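Local structure of carbonic anhydrase (Porphyridium purpureum, 1DDZ) at residues A89-V94 with A329-P334; F93-I98 with F347-I352. The protein probably catalyses the reversible, zinc-dependent hydration of carbon dioxide to hydrogencarbonate, as a beta-class carbonic anhydrase. All blocks are in the same frame, centred on the assembly; numbering follows the deposited sequence.

How the contacts relate
Both contacts are buried and both join the two carbonic anhydrase repeats of one chain through strand 92-97, an outermost strand of its sheet. Phe93 and Val94 belong to both. In contact 2 that strand meets its counterpart 346-351; the centre of contact 2 lies about 2 Å from the centre of the chain, and the chemistry is nearly twofold symmetric, with paired histidine and main-chain bonds. Contact 1, its centre about 10 Å from the centre of the chain, instead sets the strand against the zinc-bearing loop 329-334, with one direct hydrogen bond, a water bridge and packing. The two adjoin where Ala329 N probably bonds to Asn351 O, 2.7 Å apart.

Contact 1: A89-V94 with A329-P334; sequences AGEVFV and ADSRVP. With ZN (zinc ion), chain D.
Hydrogen bonding fixes Val94 to Ala329: Val94 N donates to Ala329 O over 3.1 Å. The same oxygen takes the hydroxyl of Ser331 from above the carbonyl plane, Ser331 OG to Ala329 O 2.8 Å, so two donors grip it. A water donates to both Gly90 O and Asp330 O, bridging the backbones.

Around Phe93, Ala329 CB sits over one ring face in a CH-pi contact, 3.9 Å from the centroid and 21° off the normal, while Asp330 OD1 meets the ring edge, 3.1 Å from Phe93 CE1. The two side chains lie side by side, ring and carboxylate planes 55° apart. The other carboxylate oxygen, OD2, binds the zinc ion at 1.8 Å, with Cys328, His384 and Cys387 completing the site; Phe93 thus flanks a metal ligand of the other repeat.

Packing joins Gly90 to Arg332: Gly90 CA lies over the centre of the guanidinium, 3.9 Å from Arg332 CZ. A bend at chi3 (-78°) folds the arginine there, where a side chain on Gly90 would clash. With an alanine in place of Arg332, the flat cover over Gly90 and the weak bond of NH2 to Gln65 O would probably both be lost.

Helix 81-84 touches Val92, Val94 and Pro334, helix 57-62 packs on Arg332 and Val333, and strand 346-351 brings Arg350 against Val94 and Ser331.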
ATOM      1  N   ALA A  89     -27.707  13.001  -0.384  1.00 23.59           N
ATOM      2  CA  ALA A  89     -26.261  13.084  -0.290  1.00 24.47           C
ATOM      3  C   ALA A  89     -25.901  12.684   1.147  1.00 26.55           C
ATOM      4  O   ALA A  89     -26.722  12.824   2.062  1.00 30.67           O
ATOM      5  CB  ALA A  89     -25.825  14.504  -0.578  1.00 26.02           C
ATOM      6  N   GLY A  90     -24.733  12.089   1.344  1.00 21.35           N
ATOM      7  CA  GLY A  90     -24.356  11.691   2.681  1.00 14.87           C
ATOM      8  C   GLY A  90     -24.989  10.394   3.122  1.00 13.66           C
ATOM      9  O   GLY A  90     -24.611   9.813   4.139  1.00 11.96           O
ATOM     10  N   GLU A  91     -25.985   9.919   2.397  1.00 13.10           N
ATOM     11  CA  GLU A  91     -26.561   8.649   2.800  1.00 18.24           C
ATOM     12  C   GLU A  91     -25.746   7.479   2.252  1.00 18.60           C
ATOM     13  O   GLU A  91     -26.000   6.319   2.568  1.00 22.13           O
ATOM     14  CB  GLU A  91     -28.029   8.552   2.435  1.00 15.67           C
ATOM     15  CG  GLU A  91     -28.869   8.214   3.645  1.00 25.26           C
ATOM     16  CD  GLU A  91     -30.046   9.141   3.809  1.00 26.36           C
ATOM     17  OE1 GLU A  91     -31.174   8.678   3.582  1.00 29.26           O
ATOM     18  OE2 GLU A  91     -29.848  10.322   4.161  1.00 31.47           O
ATOM     19  N   VAL A  92     -24.722   7.798   1.474  1.00 17.42           N
ATOM     20  CA  VAL A  92     -23.834   6.790   0.925  1.00 14.34           C
ATOM     21  C   VAL A  92     -22.395   7.170   1.258  1.00 13.69           C
ATOM     22  O   VAL A  92     -21.970   8.262   0.949  1.00 15.41           O
ATOM     23  CB  VAL A  92     -23.961   6.694  -0.595  1.00 11.35           C
ATOM     24  CG1 VAL A  92     -23.093   5.540  -1.119  1.00 14.56           C
ATOM     25  CG2 VAL A  92     -25.416   6.467  -0.979  1.00 15.13           C
ATOM     26  N   PHE A  93     -21.672   6.263   1.913  1.00 12.52           N
ATOM     27  CA  PHE A  93     -20.262   6.458   2.276  1.00 12.38           C
ATOM     28  C   PHE A  93     -19.464   6.072   1.018  1.00 14.52           C
ATOM     29  O   PHE A  93     -19.498   4.921   0.594  1.00 12.79           O
ATOM     30  CB  PHE A  93     -19.924   5.523   3.423  1.00 14.03           C
ATOM     31  CG  PHE A  93     -18.704   5.908   4.183  1.00 14.92           C
ATOM     32  CD1 PHE A  93     -18.653   7.111   4.874  1.00  9.93           C
ATOM     33  CD2 PHE A  93     -17.607   5.047   4.242  1.00 15.53           C
ATOM     34  CE1 PHE A  93     -17.532   7.441   5.608  1.00 13.70           C
ATOM     35  CE2 PHE A  93     -16.484   5.381   4.979  1.00 14.02           C
ATOM     36  CZ  PHE A  93     -16.447   6.572   5.660  1.00 13.66           C
ATOM     37  N   VAL A  94     -18.717   7.014   0.454  1.00 14.86           N
ATOM     38  CA  VAL A  94     -18.014   6.787  -0.805  1.00 14.22           C
ATOM     39  C   VAL A  94     -16.497   6.709  -0.802  1.00 16.01           C
ATOM     40  O   VAL A  94     -15.817   7.509  -0.160  1.00 15.66           O
ATOM     41  CB  VAL A  94     -18.401   7.881  -1.838  1.00 12.40           C
ATOM     42  CG1 VAL A  94     -17.755   7.615  -3.162  1.00 13.74           C
ATOM     43  CG2 VAL A  94     -19.910   7.969  -2.009  1.00 14.20           C
ATOM     44  N   ALA A 329     -14.399  10.331   2.576  1.00 15.20           N
ATOM     45  CA  ALA A 329     -15.415   9.325   2.302  1.00 15.61           C
ATOM     46  C   ALA A 329     -16.781   9.652   2.914  1.00 19.96           C
ATOM     47  O   ALA A 329     -17.779   9.083   2.515  1.00 20.02           O
ATOM     48  CB  ALA A 329     -14.934   7.960   2.694  1.00 13.52           C
ATOM     49  N   ASP A 330     -16.804  10.537   3.909  1.00 24.66           N
ATOM     50  CA  ASP A 330     -18.048  10.972   4.544  1.00 30.07           C
ATOM     51  C   ASP A 330     -18.970  11.606   3.473  1.00 38.35           C
ATOM     52  O   ASP A 330     -20.192  11.387   3.464  1.00 41.19           O
ATOM     53  CB  ASP A 330     -17.791  11.941   5.685  1.00 22.46           C
ATOM     54  CG  ASP A 330     -17.131  11.256   6.884  1.00 19.90           C
ATOM     55  OD1 ASP A 330     -17.527  10.110   7.213  1.00 22.70           O
ATOM     56  OD2 ASP A 330     -16.211  11.823   7.473  1.00 16.97           O
ATOM     57  N   SER A 331     -18.378  12.477   2.650  1.00 42.01           N
ATOM     58  CA  SER A 331     -19.062  13.115   1.532  1.00 43.46           C
ATOM     59  C   SER A 331     -20.526  13.535   1.639  1.00 43.55           C
ATOM     60  O   SER A 331     -21.388  12.971   0.972  1.00 47.44           O
ATOM     61  CB  SER A 331     -18.887  12.237   0.259  1.00 44.98           C
ATOM     62  OG  SER A 331     -18.636  10.860   0.580  1.00 46.87           O
ATOM     63  N   ARG A 332     -20.844  14.558   2.418  1.00 41.25           N
ATOM     64  CA  ARG A 332     -22.250  14.916   2.451  1.00 38.44           C
ATOM     65  C   ARG A 332     -22.678  15.771   1.248  1.00 35.50           C
ATOM     66  O   ARG A 332     -23.840  16.157   1.128  1.00 40.02           O
ATOM     67  CB  ARG A 332     -22.688  15.504   3.796  1.00 43.54           C
ATOM     68  CG  ARG A 332     -24.206  15.415   3.994  1.00 46.01           C
ATOM     69  CD  ARG A 332     -24.591  15.382   5.450  1.00 50.03           C
ATOM     70  NE  ARG A 332     -24.387  14.061   6.069  1.00 50.87           N
ATOM     71  CZ  ARG A 332     -25.328  13.095   6.166  1.00 52.66           C
ATOM     72  NH1 ARG A 332     -26.548  13.269   5.656  1.00 50.78           N
ATOM     73  NH2 ARG A 332     -25.113  12.009   6.912  1.00 51.65           N
ATOM     74  N   VAL A 333     -21.750  16.112   0.341  1.00 28.06           N
ATOM     75  CA  VAL A 333     -22.102  16.843  -0.891  1.00 26.42           C
ATOM     76  C   VAL A 333     -21.192  16.414  -2.044  1.00 23.76           C
ATOM     77  O   VAL A 333     -19.982  16.305  -1.859  1.00 22.25           O
ATOM     78  CB  VAL A 333     -21.968  18.381  -0.805  1.00 22.88           C
ATOM     79  CG1 VAL A 333     -22.624  19.011  -2.003  1.00 17.98           C
ATOM     80  CG2 VAL A 333     -22.599  18.894   0.503  1.00 24.86           C
ATOM     81  N   PRO A 334     -21.774  16.083  -3.209  1.00 23.58           N
ATOM     82  CA  PRO A 334     -20.936  15.672  -4.344  1.00 21.24           C
ATOM     83  C   PRO A 334     -20.013  16.825  -4.743  1.00 18.93           C
ATOM     84  O   PRO A 334     -20.426  17.989  -4.749  1.00 19.43           O
ATOM     85  CB  PRO A 334     -21.951  15.351  -5.430  1.00 18.56           C
ATOM     86  CG  PRO A 334     -23.079  14.762  -4.651  1.00 19.65           C
ATOM     87  CD  PRO A 334     -23.196  15.752  -3.491  1.00 21.74           C
TER
HETATM   88 ZN    ZN D   2     -14.972  13.059   6.973  1.00 13.52          ZN
HETATM   89  O   HOH W   1     -21.729   9.579   4.588  1.00 21.49           O

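Contact 2: F93-I98 with F347-I352; sequences FVHRNI and FVHRNI
With CG anti to the backbone N in both, chi1 178°, His95 and His349 hold their rings across the direction of the facing strand, and each turns its ND1 edge to a main-chain oxygen of the other repeat. His95 ND1 donates to Arg350 O over 2.7 Å, and His349 ND1 to Arg96 O, also 2.7 Å. Both bonds are only moderately bent, each oxygen close to the plane of the ring it meets and the donor nearly on the line of the C=O bond.

The same two oxygens also receive the main-chain N-H groups of a single antiparallel bridge, the hydrogen-bonded pair Arg96 and Arg350. These bonds are weak: Arg96 N to Arg350 O is 3.4 Å and Arg350 N to Arg96 O is 3.5 Å. The strand segments cross at -122°, which fits a contact of one bridge. Strands 92-97 and 346-351, each outermost in its five-stranded mixed sheet within this chain, thus join the sheets of the two repeats edge to edge.

Beyond the bridge, each extended arginine chain lies against a facing valine: Arg350 CD is 4.0 Å from Val94 CB, and Arg96 CD meets Val348 CB likewise. Arg96 NH1 is held by Cys74 O and Arg350 NH1 makes a weak bond to Cys328 O, so each guanidinium reaches the carbonyl of a zinc ligand. At the two ends an isoleucine tip meets a phenylalanine edge at about a right angle, Ile352 CD1 near Phe93 CZ and Ile98 CD1 3.6 Å from Phe347 CZ.

Helices 107-119 and 361-373 pack on His95 and His349. Because ND1 is the donor in both rings, each buried carbonyl gains a short side-chain bond beside its long main-chain one; the histidines thus probably supply much of the polar hold here.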
ATOM      1  N   PHE A  93     -21.672   6.263   1.913  1.00 12.52           N
ATOM      2  CA  PHE A  93     -20.262   6.458   2.276  1.00 12.38           C
ATOM      3  C   PHE A  93     -19.464   6.072   1.018  1.00 14.52           C
ATOM      4  O   PHE A  93     -19.498   4.921   0.594  1.00 12.79           O
ATOM      5  CB  PHE A  93     -19.924   5.523   3.423  1.00 14.03           C
ATOM      6  CG  PHE A  93     -18.704   5.908   4.183  1.00 14.92           C
ATOM      7  CD1 PHE A  93     -18.653   7.111   4.874  1.00  9.93           C
ATOM      8  CD2 PHE A  93     -17.607   5.047   4.242  1.00 15.53           C
ATOM      9  CE1 PHE A  93     -17.532   7.441   5.608  1.00 13.70           C
ATOM     10  CE2 PHE A  93     -16.484   5.381   4.979  1.00 14.02           C
ATOM     11  CZ  PHE A  93     -16.447   6.572   5.660  1.00 13.66           C
ATOM     12  N   VAL A  94     -18.717   7.014   0.454  1.00 14.86           N
ATOM     13  CA  VAL A  94     -18.014   6.787  -0.805  1.00 14.22           C
ATOM     14  C   VAL A  94     -16.497   6.709  -0.802  1.00 16.01           C
ATOM     15  O   VAL A  94     -15.817   7.509  -0.160  1.00 15.66           O
ATOM     16  CB  VAL A  94     -18.401   7.881  -1.838  1.00 12.40           C
ATOM     17  CG1 VAL A  94     -17.755   7.615  -3.162  1.00 13.74           C
ATOM     18  CG2 VAL A  94     -19.910   7.969  -2.009  1.00 14.20           C
ATOM     19  N   HIS A  95     -15.976   5.731  -1.538  1.00 14.57           N
ATOM     20  CA  HIS A  95     -14.537   5.567  -1.717  1.00 13.31           C
ATOM     21  C   HIS A  95     -14.383   5.565  -3.238  1.00 14.44           C
ATOM     22  O   HIS A  95     -15.198   4.961  -3.946  1.00 12.31           O
ATOM     23  CB  HIS A  95     -14.045   4.239  -1.135  1.00 11.77           C
ATOM     24  CG  HIS A  95     -12.577   3.990  -1.322  1.00 12.78           C
ATOM     25  ND1 HIS A  95     -11.618   4.960  -1.111  1.00 14.96           N
ATOM     26  CD2 HIS A  95     -11.897   2.862  -1.650  1.00 13.91           C
ATOM     27  CE1 HIS A  95     -10.416   4.440  -1.290  1.00 11.45           C
ATOM     28  NE2 HIS A  95     -10.558   3.168  -1.617  1.00  8.87           N
ATOM     29  N   ARG A  96     -13.425   6.331  -3.745  1.00 12.87           N
ATOM     30  CA  ARG A  96     -13.179   6.381  -5.181  1.00 12.01           C
ATOM     31  C   ARG A  96     -11.705   6.312  -5.469  1.00 10.53           C
ATOM     32  O   ARG A  96     -10.898   6.981  -4.810  1.00  8.16           O
ATOM     33  CB  ARG A  96     -13.743   7.642  -5.816  1.00  9.50           C
ATOM     34  CG  ARG A  96     -15.220   7.694  -5.781  1.00  8.53           C
ATOM     35  CD  ARG A  96     -15.722   8.781  -6.652  1.00  9.30           C
ATOM     36  NE  ARG A  96     -17.174   8.851  -6.572  1.00 17.61           N
ATOM     37  CZ  ARG A  96     -18.019   8.009  -7.163  1.00 17.93           C
ATOM     38  NH1 ARG A  96     -17.566   7.015  -7.910  1.00 21.82           N
ATOM     39  NH2 ARG A  96     -19.322   8.133  -6.951  1.00 14.47           N
ATOM     40  N   ASN A  97     -11.361   5.479  -6.442  1.00 10.50           N
ATOM     41  CA  ASN A  97      -9.981   5.310  -6.855  1.00  9.55           C
ATOM     42  C   ASN A  97      -9.987   4.950  -8.331  1.00  7.97           C
ATOM     43  O   ASN A  97     -11.053   4.932  -8.955  1.00  7.00           O
ATOM     44  CB  ASN A  97      -9.282   4.242  -6.000  1.00  8.88           C
ATOM     45  CG  ASN A  97      -9.837   2.849  -6.228  1.00  7.66           C
ATOM     46  OD1 ASN A  97     -10.464   2.583  -7.258  1.00 11.58           O
ATOM     47  ND2 ASN A  97      -9.624   1.963  -5.272  1.00  7.00           N
ATOM     48  N   ILE A  98      -8.807   4.733  -8.902  1.00 11.11           N
ATOM     49  CA  ILE A  98      -8.697   4.382 -10.314  1.00 10.26           C
ATOM     50  C   ILE A  98      -9.245   2.977 -10.561  1.00  8.25           C
ATOM     51  O   ILE A  98      -8.742   1.989 -10.005  1.00 11.30           O
ATOM     52  CB  ILE A  98      -7.216   4.457 -10.813  1.00 12.31           C
ATOM     53  CG1 ILE A  98      -6.710   5.906 -10.787  1.00  7.00           C
ATOM     54  CG2 ILE A  98      -7.096   3.868 -12.241  1.00  8.74           C
ATOM     55  CD1 ILE A  98      -7.460   6.834 -11.727  1.00  7.00           C
ATOM     56  N   PHE A 347     -12.809  15.034 -11.440  1.00 15.93           N
ATOM     57  CA  PHE A 347     -12.210  13.721 -11.194  1.00 13.68           C
ATOM     58  C   PHE A 347     -12.139  13.665  -9.677  1.00 12.35           C
ATOM     59  O   PHE A 347     -11.581  14.569  -9.072  1.00 19.38           O
ATOM     60  CB  PHE A 347     -10.799  13.731 -11.800  1.00 17.14           C
ATOM     61  CG  PHE A 347     -10.236  12.373 -12.098  1.00 19.70           C
ATOM     62  CD1 PHE A 347     -10.815  11.561 -13.064  1.00 18.86           C
ATOM     63  CD2 PHE A 347      -9.097  11.918 -11.425  1.00 20.77           C
ATOM     64  CE1 PHE A 347     -10.261  10.309 -13.358  1.00 21.00           C
ATOM     65  CE2 PHE A 347      -8.533  10.666 -11.711  1.00 21.76           C
ATOM     66  CZ  PHE A 347      -9.119   9.860 -12.681  1.00 21.59           C
ATOM     67  N   VAL A 348     -12.634  12.600  -9.053  1.00 13.16           N
ATOM     68  CA  VAL A 348     -12.678  12.518  -7.595  1.00  7.00           C
ATOM     69  C   VAL A 348     -12.002  11.350  -6.895  1.00 11.87           C
ATOM     70  O   VAL A 348     -12.141  10.195  -7.297  1.00 14.27           O
ATOM     71  CB  VAL A 348     -14.154  12.538  -7.100  1.00 10.46           C
ATOM     72  CG1 VAL A 348     -14.218  12.533  -5.579  1.00  7.51           C
ATOM     73  CG2 VAL A 348     -14.886  13.741  -7.625  1.00  7.61           C
ATOM     74  N   HIS A 349     -11.316  11.657  -5.794  1.00  9.11           N
ATOM     75  CA  HIS A 349     -10.663  10.643  -4.975  1.00  8.83           C
ATOM     76  C   HIS A 349     -11.216  10.854  -3.560  1.00  9.50           C
ATOM     77  O   HIS A 349     -11.286  11.975  -3.090  1.00 11.98           O
ATOM     78  CB  HIS A 349      -9.139  10.824  -4.983  1.00  7.00           C
ATOM     79  CG  HIS A 349      -8.402   9.836  -4.125  1.00  7.00           C
ATOM     80  ND1 HIS A 349      -8.713   8.490  -4.097  1.00  7.01           N
ATOM     81  CD2 HIS A 349      -7.377   9.999  -3.257  1.00  7.00           C
ATOM     82  CE1 HIS A 349      -7.915   7.875  -3.245  1.00  7.00           C
ATOM     83  NE2 HIS A 349      -7.094   8.767  -2.720  1.00  7.00           N
ATOM     84  N   ARG A 350     -11.684   9.793  -2.920  1.00 10.80           N
ATOM     85  CA  ARG A 350     -12.205   9.903  -1.570  1.00  7.00           C
ATOM     86  C   ARG A 350     -11.697   8.809  -0.707  1.00  9.76           C
ATOM     87  O   ARG A 350     -11.712   7.639  -1.098  1.00 10.35           O
ATOM     88  CB  ARG A 350     -13.716   9.824  -1.544  1.00  7.00           C
ATOM     89  CG  ARG A 350     -14.378  11.023  -2.086  1.00  7.00           C
ATOM     90  CD  ARG A 350     -15.851  10.973  -1.845  1.00 10.94           C
ATOM     91  NE  ARG A 350     -16.478  12.152  -2.422  1.00 22.26           N
ATOM     92  CZ  ARG A 350     -16.385  13.376  -1.909  1.00 21.95           C
ATOM     93  NH1 ARG A 350     -15.698  13.583  -0.790  1.00 24.18           N
ATOM     94  NH2 ARG A 350     -16.957  14.394  -2.532  1.00 18.09           N
ATOM     95  N   ASN A 351     -11.257   9.189   0.486  1.00 10.76           N
ATOM     96  CA  ASN A 351     -10.769   8.243   1.467  1.00  9.76           C
ATOM     97  C   ASN A 351     -11.133   8.803   2.856  1.00 10.00           C
ATOM     98  O   ASN A 351     -11.775   9.842   2.959  1.00 10.67           O
ATOM     99  CB  ASN A 351      -9.255   7.979   1.308  1.00  7.59           C
ATOM    100  CG  ASN A 351      -8.409   9.217   1.549  1.00 10.46           C
ATOM    101  OD1 ASN A 351      -8.804  10.127   2.277  1.00 16.73           O
ATOM    102  ND2 ASN A 351      -7.250   9.261   0.940  1.00  9.93           N
ATOM    103  N   ILE A 352     -10.782   8.082   3.905  1.00  7.49           N
ATOM    104  CA  ILE A 352     -11.088   8.503   5.254  1.00 12.60           C
ATOM    105  C   ILE A 352     -10.234   9.670   5.655  1.00 15.00           C
ATOM    106  O   ILE A 352      -9.004   9.534   5.769  1.00 15.02           O
ATOM    107  CB  ILE A 352     -10.849   7.370   6.287  1.00 10.46           C
ATOM    108  CG1 ILE A 352     -11.853   6.256   6.065  1.00 10.75           C
ATOM    109  CG2 ILE A 352     -11.072   7.894   7.715  1.00 17.37           C
ATOM    110  CD1 ILE A 352     -13.279   6.742   6.084  1.00 20.58           C
TER